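Putative glycosidase ph117-related (Bacteroides thetaiotaomicron, PDB 5A7V) probably cleaves or phosphorolyses beta-mannosidic linkages, as a family 130 glycoside hydrolase that holds mannose in its pocket. Local coordinates at residues Ala48-Ser53 and Asp367-Met372; Phe77-Thr82 and Phe348-Val353; Ile88-Arg93 and Ile118-Glu123. All coordinates share one frame; numbering follows the deposited sequence.

Contact 1 (Ala48-Ser53 and Asp367-Met372); sequences ANPVIS and DSKVGM. With MAN (alpha-D-mannopyranose), chain E; SO4 (sulfate ion), chain F.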
loop_
_atom_site.group_PDB
_atom_site.type_symbol
_atom_site.label_atom_id
_atom_site.label_comp_id
_atom_site.label_asym_id
_atom_site.label_seq_id
_atom_site.Cartn_x
_atom_site.Cartn_y
_atom_site.Cartn_z
ATOM N N ALA A 48 -17.074 -5.456 11.543
ATOM C CA ALA A 48 -16.456 -6.230 10.463
ATOM C C ALA A 48 -14.978 -6.508 10.747
ATOM O O ALA A 48 -14.463 -7.611 10.547
ATOM C CB ALA A 48 -16.545 -5.457 9.159
ATOM N N ASN A 49 -14.270 -5.479 11.173
ATOM C CA ASN A 49 -12.831 -5.601 11.240
ATOM C C ASN A 49 -12.356 -6.338 12.472
ATOM O O ASN A 49 -13.003 -6.209 13.535
ATOM C CB ASN A 49 -12.164 -4.224 11.226
ATOM C CG ASN A 49 -12.160 -3.566 9.827
ATOM O OD1 ASN A 49 -12.095 -4.233 8.800
ATOM N ND2 ASN A 49 -12.158 -2.279 9.804
ATOM N N PRO A 50 -11.211 -7.014 12.385
ATOM C CA PRO A 50 -10.419 -7.220 11.166
ATOM C C PRO A 50 -11.054 -8.226 10.202
ATOM O O PRO A 50 -11.682 -9.200 10.634
ATOM C CB PRO A 50 -9.110 -7.787 11.695
ATOM C CG PRO A 50 -9.465 -8.463 12.956
ATOM C CD PRO A 50 -10.585 -7.654 13.559
ATOM N N VAL A 51 -10.891 -7.985 8.906
ATOM C CA VAL A 51 -11.509 -8.857 7.919
ATOM C C VAL A 51 -10.653 -10.059 7.604
ATOM O O VAL A 51 -11.217 -11.047 7.142
ATOM C CB VAL A 51 -11.958 -8.110 6.653
ATOM C CG1 VAL A 51 -13.076 -7.128 6.962
ATOM C CG2 VAL A 51 -10.798 -7.437 5.951
ATOM N N ILE A 52 -9.329 -9.987 7.771
ATOM C CA ILE A 52 -8.421 -11.121 7.582
ATOM C C ILE A 52 -7.467 -11.179 8.783
ATOM O O ILE A 52 -6.786 -10.198 9.062
ATOM C CB ILE A 52 -7.657 -11.093 6.229
ATOM C CG1 ILE A 52 -8.653 -11.060 5.032
ATOM C CG2 ILE A 52 -6.683 -12.266 6.150
ATOM C CD1 ILE A 52 -8.086 -10.765 3.675
ATOM N N SER A 53 -7.448 -12.335 9.458
ATOM C CA SER A 53 -6.597 -12.598 10.595
ATOM C C SER A 53 -5.785 -13.885 10.347
ATOM O O SER A 53 -6.198 -14.728 9.521
ATOM C CB SER A 53 -7.429 -12.800 11.872
ATOM O OG SER A 53 -8.169 -11.632 12.206
ATOM N N ASP A 367 0.712 -4.100 11.555
ATOM C CA ASP A 367 1.496 -5.217 11.037
ATOM C C ASP A 367 0.986 -6.613 11.494
ATOM O O ASP A 367 1.737 -7.568 11.527
ATOM C CB ASP A 367 3.017 -5.105 11.288
ATOM C CG ASP A 367 3.722 -3.952 10.597
ATOM O OD1 ASP A 367 3.108 -3.126 9.888
ATOM O OD2 ASP A 367 5.002 -3.919 10.751
ATOM N N SER A 368 -0.321 -6.691 11.790
ATOM C CA SER A 368 -0.900 -7.916 12.338
ATOM C C SER A 368 -2.170 -8.438 11.664
ATOM O O SER A 368 -2.350 -9.662 11.593
ATOM C CB SER A 368 -1.133 -7.773 13.844
ATOM O OG SER A 368 0.138 -7.835 14.539
ATOM N N LYS A 369 -3.063 -7.532 11.276
ATOM C CA LYS A 369 -4.375 -7.862 10.710
ATOM C C LYS A 369 -4.594 -7.093 9.411
ATOM O O LYS A 369 -3.906 -6.079 9.156
ATOM C CB LYS A 369 -5.535 -7.593 11.710
ATOM C CG LYS A 369 -5.333 -8.183 13.130
ATOM C CD LYS A 369 -5.476 -9.680 13.098
ATOM C CE LYS A 369 -5.727 -10.426 14.416
ATOM N NZ LYS A 369 -4.596 -10.383 15.331
ATOM N N VAL A 370 -5.640 -7.470 8.683
ATOM C CA VAL A 370 -6.144 -6.659 7.560
ATOM C C VAL A 370 -7.477 -6.030 7.946
ATOM O O VAL A 370 -8.396 -6.742 8.414
ATOM C CB VAL A 370 -6.358 -7.498 6.270
ATOM C CG1 VAL A 370 -6.960 -6.643 5.140
ATOM C CG2 VAL A 370 -5.032 -8.114 5.819
ATOM N N GLY A 371 -7.601 -4.726 7.708
ATOM C CA GLY A 371 -8.842 -4.009 7.918
ATOM C C GLY A 371 -9.349 -3.432 6.612
ATOM O O GLY A 371 -8.596 -3.293 5.625
ATOM N N MET A 372 -10.622 -3.040 6.635
ATOM C CA MET A 372 -11.226 -2.346 5.516
ATOM C C MET A 372 -12.101 -1.186 5.979
ATOM O O MET A 372 -12.574 -1.158 7.146
ATOM C CB MET A 372 -11.922 -3.334 4.595
ATOM C CG MET A 372 -13.106 -3.999 5.139
ATOM S SD MET A 372 -14.625 -3.040 5.123
ATOM C CE MET A 372 -14.738 -2.460 3.500
HETATM C C1 MAN E . 7.509 0.073 6.554
HETATM C C2 MAN E . 6.348 -0.341 5.625
HETATM C C3 MAN E . 5.604 -1.640 5.991
HETATM C C4 MAN E . 5.346 -1.728 7.506
HETATM C C5 MAN E . 5.910 -0.522 8.281
HETATM C C6 MAN E . 5.794 -0.696 9.813
HETATM O O1 MAN E . 7.789 1.576 6.508
HETATM O O2 MAN E . 6.932 -0.475 4.322
HETATM O O3 MAN E . 6.325 -2.802 5.629
HETATM O O4 MAN E . 3.948 -1.870 7.657
HETATM O O5 MAN E . 7.318 -0.402 7.905
HETATM O O6 MAN E . 6.580 -1.823 10.225
HETATM S S SO4 F . -10.917 -15.026 9.293
HETATM O O1 SO4 F . -10.953 -15.421 7.843
HETATM O O2 SO4 F . -9.887 -13.977 9.483
HETATM O O3 SO4 F . -10.609 -16.229 10.109
HETATM O O4 SO4 F . -12.243 -14.475 9.701
#
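Asn49 clamps the backbone of Met372 with both ends of its side-chain amide. Met372 N gives its hydrogen to Asn49 OD1 at 2.9 Å, with the donor tilted out of the plane of that carbonyl. Asn49 ND2 returns a bond to Met372 O, also 2.9 Å. This second donor lies in the carbonyl plane, on a lone pair, and Met372 O is close to the Asn49 amide plane. The two bonds act on one residue from one flat group, so they fix the rotation of the amide. A cis peptide precedes Pro50.

Next along the chain, Val370 O is gripped by two donors. Val51 N is the nearer at 2.8 Å. Ile52 N adds a weak bond. Val51 and Ile52 thus both face Val370, which makes a classic beta bulge. Val370 N is satisfied by Ile52 O at 3.0 Å.

The side chains fill in around these bonds. The Val51 chi1 of -66° sets CG1 beside its own backbone N, where it meets Met372 CG at 3.6 Å. The two side chains cross at about a right angle. Pro50 and Lys369 run side by side and point the same way. Farther on, Ser53 OG rests against the Lys369 chain, and Ser53 N donates to sulfate O2 at 2.9 Å. At the other end, Asp367 uses both carboxylate oxygens on the mannose of chain E, OD1 for O4 and OD2 for O6.

Strand 369-375 is an outermost strand of its three-stranded sheet, and 48-53 adds one antiparallel bridge along it. An N-terminal segment laid on the last blade recalls the ring closure of beta-propellers, the fold of this family.

Contact 2 (Phe77-Thr82 and Phe348-Val353); sequences FNPAAT and FIEGMV. With MAN (alpha-D-mannopyranose), chain E.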
loop_
_atom_site.group_PDB
_atom_site.type_symbol
_atom_site.label_atom_id
_atom_site.label_comp_id
_atom_site.label_asym_id
_atom_site.label_seq_id
_atom_site.Cartn_x
_atom_site.Cartn_y
_atom_site.Cartn_z
ATOM N N PHE A 77 -1.459 -9.012 6.909
ATOM C CA PHE A 77 -1.505 -7.540 6.922
ATOM C C PHE A 77 -1.225 -7.008 5.515
ATOM O O PHE A 77 -1.436 -7.722 4.531
ATOM C CB PHE A 77 -0.627 -6.963 8.086
ATOM C CG PHE A 77 0.843 -7.293 8.057
ATOM C CD1 PHE A 77 1.297 -8.589 8.301
ATOM C CD2 PHE A 77 1.803 -6.297 7.849
ATOM C CE1 PHE A 77 2.643 -8.858 8.365
ATOM C CE2 PHE A 77 3.150 -6.549 7.908
ATOM C CZ PHE A 77 3.583 -7.850 8.166
ATOM N N ASN A 78 -0.871 -5.734 5.428
ATOM C CA ASN A 78 -0.406 -5.004 4.224
ATOM C C ASN A 78 -0.836 -5.626 2.891
ATOM O O ASN A 78 -0.048 -6.337 2.266
ATOM C CB ASN A 78 1.088 -4.805 4.324
ATOM C CG ASN A 78 1.467 -3.868 5.471
ATOM O OD1 ASN A 78 0.617 -3.443 6.255
ATOM N ND2 ASN A 78 2.745 -3.618 5.590
ATOM N N PRO A 79 -2.091 -5.331 2.527
ATOM C CA PRO A 79 -2.730 -6.033 1.404
ATOM C C PRO A 79 -2.794 -5.226 0.121
ATOM O O PRO A 79 -2.901 -3.996 0.133
ATOM C CB PRO A 79 -4.159 -6.222 1.924
ATOM C CG PRO A 79 -4.405 -4.966 2.692
ATOM C CD PRO A 79 -3.105 -4.632 3.331
ATOM N N ALA A 80 -2.765 -5.932 -1.022
ATOM C CA ALA A 80 -3.207 -5.366 -2.306
ATOM C C ALA A 80 -4.684 -5.678 -2.468
ATOM O O ALA A 80 -5.185 -6.653 -1.898
ATOM C CB ALA A 80 -2.441 -6.006 -3.447
ATOM N N ALA A 81 -5.365 -4.910 -3.317
ATOM C CA ALA A 81 -6.757 -5.153 -3.611
ATOM C C ALA A 81 -7.027 -4.772 -5.041
ATOM O O ALA A 81 -6.500 -3.791 -5.542
ATOM C CB ALA A 81 -7.692 -4.434 -2.663
ATOM N N THR A 82 -7.884 -5.553 -5.688
ATOM C CA THR A 82 -8.280 -5.281 -7.080
ATOM C C THR A 82 -9.668 -5.838 -7.354
ATOM O O THR A 82 -10.276 -6.478 -6.508
ATOM C CB THR A 82 -7.172 -5.748 -8.062
ATOM O OG1 THR A 82 -7.332 -5.165 -9.373
ATOM C CG2 THR A 82 -7.112 -7.250 -8.172
ATOM N N PHE A 348 -2.009 1.000 7.642
ATOM C CA PHE A 348 -1.082 1.096 6.506
ATOM C C PHE A 348 -1.869 0.867 5.206
ATOM O O PHE A 348 -2.189 -0.265 4.857
ATOM C CB PHE A 348 0.054 0.095 6.656
ATOM C CG PHE A 348 1.201 0.348 5.734
ATOM C CD1 PHE A 348 2.165 1.322 6.018
ATOM C CD2 PHE A 348 1.285 -0.343 4.503
ATOM C CE1 PHE A 348 3.185 1.596 5.143
ATOM C CE2 PHE A 348 2.322 -0.074 3.650
ATOM C CZ PHE A 348 3.269 0.870 3.939
ATOM N N ILE A 349 -2.252 1.971 4.562
ATOM C CA ILE A 349 -3.152 1.908 3.433
ATOM C C ILE A 349 -2.437 1.459 2.181
ATOM O O ILE A 349 -1.340 1.913 1.875
ATOM C CB ILE A 349 -3.922 3.227 3.268
ATOM C CG1 ILE A 349 -3.019 4.426 2.971
ATOM C CG2 ILE A 349 -4.833 3.488 4.462
ATOM C CD1 ILE A 349 -3.726 5.588 2.300
ATOM N N GLU A 350 -3.103 0.544 1.453
ATOM C CA GLU A 350 -2.375 -0.162 0.413
ATOM C C GLU A 350 -3.245 -0.682 -0.732
ATOM O O GLU A 350 -2.678 -0.890 -1.834
ATOM C CB GLU A 350 -1.597 -1.290 1.050
ATOM C CG GLU A 350 -0.554 -1.947 0.179
ATOM C CD GLU A 350 0.358 -2.868 0.958
ATOM O OE1 GLU A 350 0.705 -2.581 2.125
ATOM O OE2 GLU A 350 0.837 -3.917 0.425
ATOM N N GLY A 351 -4.531 -0.913 -0.520
ATOM C CA GLY A 351 -5.412 -1.369 -1.590
ATOM C C GLY A 351 -6.670 -0.527 -1.671
ATOM O O GLY A 351 -7.177 -0.079 -0.621
ATOM N N MET A 352 -7.188 -0.313 -2.885
ATOM C CA MET A 352 -8.443 0.383 -3.046
ATOM C C MET A 352 -9.179 -0.236 -4.223
ATOM O O MET A 352 -8.544 -0.494 -5.271
ATOM C CB MET A 352 -8.269 1.869 -3.361
ATOM C CG MET A 352 -7.795 2.698 -2.248
ATOM S SD MET A 352 -7.505 4.425 -2.741
ATOM C CE MET A 352 -9.124 5.177 -2.906
ATOM N N VAL A 353 -10.474 -0.401 -4.083
ATOM C CA VAL A 353 -11.291 -0.912 -5.216
ATOM C C VAL A 353 -12.507 -0.009 -5.353
ATOM O O VAL A 353 -13.197 0.258 -4.377
ATOM C CB VAL A 353 -11.736 -2.387 -5.051
ATOM C CG1 VAL A 353 -12.257 -2.929 -6.387
ATOM C CG2 VAL A 353 -10.615 -3.272 -4.555
HETATM C C1 MAN E . 7.509 0.073 6.554
HETATM C C2 MAN E . 6.348 -0.341 5.625
HETATM C C3 MAN E . 5.604 -1.640 5.991
HETATM C C4 MAN E . 5.346 -1.728 7.506
HETATM C C5 MAN E . 5.910 -0.522 8.281
HETATM C C6 MAN E . 5.794 -0.696 9.813
HETATM O O1 MAN E . 7.789 1.576 6.508
HETATM O O2 MAN E . 6.932 -0.475 4.322
HETATM O O3 MAN E . 6.325 -2.802 5.629
HETATM O O4 MAN E . 3.948 -1.870 7.657
HETATM O O5 MAN E . 7.318 -0.402 7.905
HETATM O O6 MAN E . 6.580 -1.823 10.225
HETATM O O HOH W 1 -3.258 -2.520 -4.203
HETATM O O HOH W 2 -5.528 -1.292 -5.059
#
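Phe348 crosses Asn78 at about a right angle. Asn78 OD1 lies 3.6 Å from Phe348 CB, and the amide and ring planes are 28° apart. The Phe348 CG stands opposite the backbone N (chi1 -166°), which carries the ring alongside the amide and under the mannose of chain E. One ring face meets the sugar, with Phe348 CZ 3.7 Å from mannose C2. Asn78 ND2 reaches the same sugar, donating to its O4 at 3.0 Å in an almost straight bond. Asp146 also accepts from this amide nitrogen and so steadies it.

Glu350 comes next and extends its chain across Asn78. Its OE1 lies 3.2 Å from Asn78 CB and has no hydrogen-bond partner, although it is buried. OE2 faces another acceptor, Asn78 O, and makes a long, weak ion pair with Arg148. This setting may raise the pKa of the carboxyl group.

At Gly351 the backbones come closest, with its CA 4.5 Å from the CA of Ala81. No direct hydrogen bond joins the segments. Instead, one water takes a weak bond from Ala81 N and donates to Glu350 O. A second water accepts from Met352 N at 2.9 Å and lies close to Ala81 O. Val353 then sets CG2 against Ala81 CB, 3.7 Å away.

The strands run nearly parallel, 16° apart, and belong to different sheets. Each is an end strand of its sheet. Side-by-side strands bridged by water and ending at a bound sugar are consistent with the inner strands of neighbouring blades around the central channel of a beta-propeller.

Contact 3 (Ile88-Arg93 and Ile118-Glu123); sequences IVVLYR and IHFKRE. With MAN (alpha-D-mannopyranose), chain D; BMA (beta-D-mannopyranose), chain C; SO4 (sulfate ion), chain F.
One antiparallel blade of the family's beta-propeller holds this contact, in which Tyr92 and Val90 of strand 87-95 meet Arg122 and Phe120. Arg122 NE donates to Tyr92 OH at 3.2 Å. The hydroxyl lies near the plane of the guanidinium group, at its edge. The tyrosine ring stands almost upright to that plane, at 88°, so the arginine meets the hydroxyl end and does not stack on the ring. A bend at chi3 (69°) turns the guanidinium group back to this position.

Glu72 joins both side chains. Its OE1 pairs with Arg122 NH2 in a salt bridge and also hydrogen-bonds to Tyr92 OH. Arg122 and Tyr92 are therefore tied together twice, directly and through one carboxylate. Elsewhere on the guanidinium group, Arg122 NH1 donates to sulfate O1 at 2.8 Å. That ion probably comes from the crystallisation liquor.

The two segments are not neighbours in the sheet. Strand 107-114 lies between strands 87-95 and 121-122, so the side chains meet across it, on one face of the blade. The apolar part of the contact is made by Phe120. Its CE2 packs 3.6 Å from Val90 CG2, and the two side chains cross at about a right angle. Ile88 CG2 touches the same ring atom more loosely, at 4.3 Å from Phe120 CE2. Tyr362 of another blade packs on Phe120, Val90 and Ile88.

Beyond Tyr92, the strand carries Arg93 into the sugar pocket. Its side chain is fully extended. Arg93 NH1 donates to O3 of either overlapping mannose, 3.0 Å for the alpha form of chain D and 2.9 Å for the beta form. Salt bridges to Asp146 and Glu95 brace the guanidinium group.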
loop_
_atom_site.group_PDB
_atom_site.type_symbol
_atom_site.label_atom_id
_atom_site.label_comp_id
_atom_site.label_asym_id
_atom_site.label_seq_id
_atom_site.Cartn_x
_atom_site.Cartn_y
_atom_site.Cartn_z
ATOM N N ILE A 88 -14.285 -8.396 -5.492
ATOM C CA ILE A 88 -13.078 -7.846 -4.881
ATOM C C ILE A 88 -12.141 -9.003 -4.564
ATOM O O ILE A 88 -12.569 -10.008 -3.989
ATOM C CB ILE A 88 -13.434 -7.044 -3.603
ATOM C CG1 ILE A 88 -14.087 -5.702 -3.970
ATOM C CG2 ILE A 88 -12.189 -6.813 -2.729
ATOM C CD1 ILE A 88 -14.792 -4.985 -2.837
ATOM N N VAL A 89 -10.878 -8.850 -4.949
ATOM C CA VAL A 89 -9.821 -9.794 -4.657
ATOM C C VAL A 89 -8.755 -9.078 -3.839
ATOM O O VAL A 89 -8.279 -8.002 -4.231
ATOM C CB VAL A 89 -9.228 -10.431 -5.916
ATOM C CG1 VAL A 89 -8.111 -11.415 -5.583
ATOM C CG2 VAL A 89 -10.336 -11.151 -6.662
ATOM N N VAL A 90 -8.373 -9.693 -2.724
ATOM C CA VAL A 90 -7.309 -9.196 -1.889
ATOM C C VAL A 90 -6.151 -10.195 -1.901
ATOM O O VAL A 90 -6.360 -11.422 -1.736
ATOM C CB VAL A 90 -7.820 -8.956 -0.444
ATOM C CG1 VAL A 90 -6.683 -8.796 0.570
ATOM C CG2 VAL A 90 -8.734 -7.763 -0.416
ATOM N N LEU A 91 -4.934 -9.678 -2.071
ATOM C CA LEU A 91 -3.692 -10.436 -1.850
ATOM C C LEU A 91 -3.045 -9.868 -0.586
ATOM O O LEU A 91 -2.618 -8.722 -0.579
ATOM C CB LEU A 91 -2.741 -10.405 -3.041
ATOM C CG LEU A 91 -2.978 -11.469 -4.141
ATOM C CD1 LEU A 91 -4.299 -11.235 -4.863
ATOM C CD2 LEU A 91 -1.804 -11.599 -5.072
ATOM N N TYR A 92 -3.043 -10.677 0.459
ATOM C CA TYR A 92 -2.600 -10.216 1.786
ATOM C C TYR A 92 -1.193 -10.706 2.099
ATOM O O TYR A 92 -0.824 -11.856 1.811
ATOM C CB TYR A 92 -3.575 -10.589 2.908
ATOM C CG TYR A 92 -3.965 -12.070 3.020
ATOM C CD1 TYR A 92 -5.050 -12.610 2.284
ATOM C CD2 TYR A 92 -3.273 -12.948 3.850
ATOM C CE1 TYR A 92 -5.421 -13.923 2.430
ATOM C CE2 TYR A 92 -3.669 -14.263 4.006
ATOM C CZ TYR A 92 -4.753 -14.743 3.316
ATOM O OH TYR A 92 -5.150 -16.065 3.448
ATOM N N ARG A 93 -0.396 -9.832 2.727
ATOM C CA ARG A 93 0.920 -10.229 3.219
ATOM C C ARG A 93 0.733 -11.168 4.417
ATOM O O ARG A 93 0.158 -10.751 5.409
ATOM C CB ARG A 93 1.725 -8.995 3.622
ATOM C CG ARG A 93 3.117 -9.319 4.114
ATOM C CD ARG A 93 3.901 -8.100 4.581
ATOM N NE ARG A 93 5.166 -8.451 5.142
ATOM C CZ ARG A 93 6.058 -7.579 5.626
ATOM N NH1 ARG A 93 5.902 -6.257 5.453
ATOM N NH2 ARG A 93 7.103 -8.025 6.318
ATOM N N ILE A 118 -16.322 -7.442 2.547
ATOM C CA ILE A 118 -16.210 -7.610 4.010
ATOM C C ILE A 118 -15.988 -9.087 4.362
ATOM O O ILE A 118 -15.057 -9.420 5.133
ATOM C CB ILE A 118 -17.526 -7.144 4.655
ATOM C CG1 ILE A 118 -17.616 -5.608 4.541
ATOM C CG2 ILE A 118 -17.447 -7.440 6.167
ATOM C CD1 ILE A 118 -19.032 -5.036 4.646
ATOM N N HIS A 119 -16.801 -9.968 3.777
ATOM C CA HIS A 119 -16.715 -11.412 4.009
ATOM C C HIS A 119 -15.944 -12.049 2.884
ATOM O O HIS A 119 -16.297 -11.896 1.707
ATOM C CB HIS A 119 -18.120 -12.007 4.113
ATOM C CG HIS A 119 -18.919 -11.396 5.219
ATOM N ND1 HIS A 119 -19.754 -10.319 5.029
ATOM C CD2 HIS A 119 -18.966 -11.685 6.544
ATOM C CE1 HIS A 119 -20.294 -9.976 6.188
ATOM N NE2 HIS A 119 -19.837 -10.792 7.122
ATOM N N PHE A 120 -14.884 -12.739 3.232
ATOM C CA PHE A 120 -13.956 -13.291 2.245
ATOM C C PHE A 120 -13.900 -14.811 2.241
ATOM O O PHE A 120 -14.003 -15.438 3.298
ATOM C CB PHE A 120 -12.529 -12.752 2.471
ATOM C CG PHE A 120 -12.330 -11.334 2.019
ATOM C CD1 PHE A 120 -12.690 -10.284 2.818
ATOM C CD2 PHE A 120 -11.836 -11.078 0.765
ATOM C CE1 PHE A 120 -12.582 -8.974 2.389
ATOM C CE2 PHE A 120 -11.678 -9.769 0.316
ATOM C CZ PHE A 120 -12.079 -8.716 1.119
ATOM N N LYS A 121 -13.661 -15.372 1.051
ATOM C CA LYS A 121 -13.329 -16.794 0.891
ATOM C C LYS A 121 -11.843 -16.840 0.601
ATOM O O LYS A 121 -11.403 -16.316 -0.421
ATOM C CB LYS A 121 -14.094 -17.412 -0.282
ATOM C CG LYS A 121 -13.752 -18.879 -0.565
ATOM C CD LYS A 121 -14.835 -19.619 -1.377
ATOM C CE LYS A 121 -15.218 -18.906 -2.676
ATOM N NZ LYS A 121 -14.075 -18.678 -3.615
ATOM N N ARG A 122 -11.074 -17.398 1.530
ATOM C CA ARG A 122 -9.616 -17.460 1.433
ATOM C C ARG A 122 -9.157 -18.780 0.872
ATOM O O ARG A 122 -9.682 -19.840 1.239
ATOM C CB ARG A 122 -8.982 -17.258 2.808
ATOM C CG ARG A 122 -9.266 -15.910 3.432
ATOM C CD ARG A 122 -9.105 -15.878 4.924
ATOM N NE ARG A 122 -7.715 -16.013 5.322
ATOM C CZ ARG A 122 -7.281 -15.753 6.559
ATOM N NH1 ARG A 122 -8.127 -15.373 7.483
ATOM N NH2 ARG A 122 -6.011 -15.869 6.847
ATOM N N GLU A 123 -8.119 -18.742 0.056
ATOM C CA GLU A 123 -7.446 -19.972 -0.327
ATOM C C GLU A 123 -6.522 -20.452 0.805
ATOM O O GLU A 123 -5.997 -19.651 1.584
ATOM C CB GLU A 123 -6.710 -19.822 -1.662
ATOM C CG GLU A 123 -7.705 -19.642 -2.804
ATOM C CD GLU A 123 -7.112 -19.623 -4.194
ATOM O OE1 GLU A 123 -5.882 -19.541 -4.351
ATOM O OE2 GLU A 123 -7.931 -19.689 -5.161
HETATM C C1 MAN D . 11.096 -3.224 7.520
HETATM C C2 MAN D . 9.629 -3.193 7.455
HETATM C C3 MAN D . 9.227 -4.650 7.419
HETATM C C4 MAN D . 9.909 -5.467 6.329
HETATM C C5 MAN D . 11.404 -5.210 6.297
HETATM C C6 MAN D . 12.036 -5.594 4.975
HETATM O O1 MAN D . 11.667 -3.618 8.710
HETATM O O2 MAN D . 9.132 -2.603 6.259
HETATM O O3 MAN D . 7.816 -4.836 7.238
HETATM O O4 MAN D . 9.696 -6.871 6.568
HETATM O O5 MAN D . 11.709 -3.840 6.465
HETATM O O6 MAN D . 11.464 -4.901 3.860
HETATM C C1 BMA C . 10.971 -3.166 7.635
HETATM C C2 BMA C . 9.468 -3.464 7.606
HETATM C C3 BMA C . 9.268 -4.957 7.485
HETATM C C4 BMA C . 10.035 -5.494 6.292
HETATM C C5 BMA C . 11.474 -4.968 6.258
HETATM C C6 BMA C . 12.213 -5.354 4.991
HETATM O O1 BMA C . 11.330 -1.804 7.803
HETATM O O2 BMA C . 8.855 -2.843 6.468
HETATM O O3 BMA C . 7.843 -5.342 7.409
HETATM O O4 BMA C . 10.032 -6.927 6.396
HETATM O O5 BMA C . 11.552 -3.529 6.378
HETATM O O6 BMA C . 11.568 -4.883 3.804
HETATM S S SO4 F . -10.917 -15.026 9.293
HETATM O O1 SO4 F . -10.953 -15.421 7.843
HETATM O O2 SO4 F . -9.887 -13.977 9.483
HETATM O O3 SO4 F . -10.609 -16.229 10.109
HETATM O O4 SO4 F . -12.243 -14.475 9.701
#

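The three contacts form one cluster, with centres about 10 to 11 Å apart. Contacts 2 and 3 share a sheet: Phe77 N lies 2.8 Å from Arg93 O, a probable hydrogen bond that pairs strands 75-84 and 87-95. Contacts 1 and 3 meet at the sulfate, where Ser53 O is 2.9 Å from Arg122 NH1, probably hydrogen-bonded. Contact 1 leans on contact 2 through Phe77, whose CD2 is 3.4 Å from Asp367 CA. All three contacts reach the sugar pocket. Asp367 of contact 1 and Asn78 and Phe348 of contact 2 hold the chain E mannose, while Arg93 of contact 3 grips the neighbouring sugar.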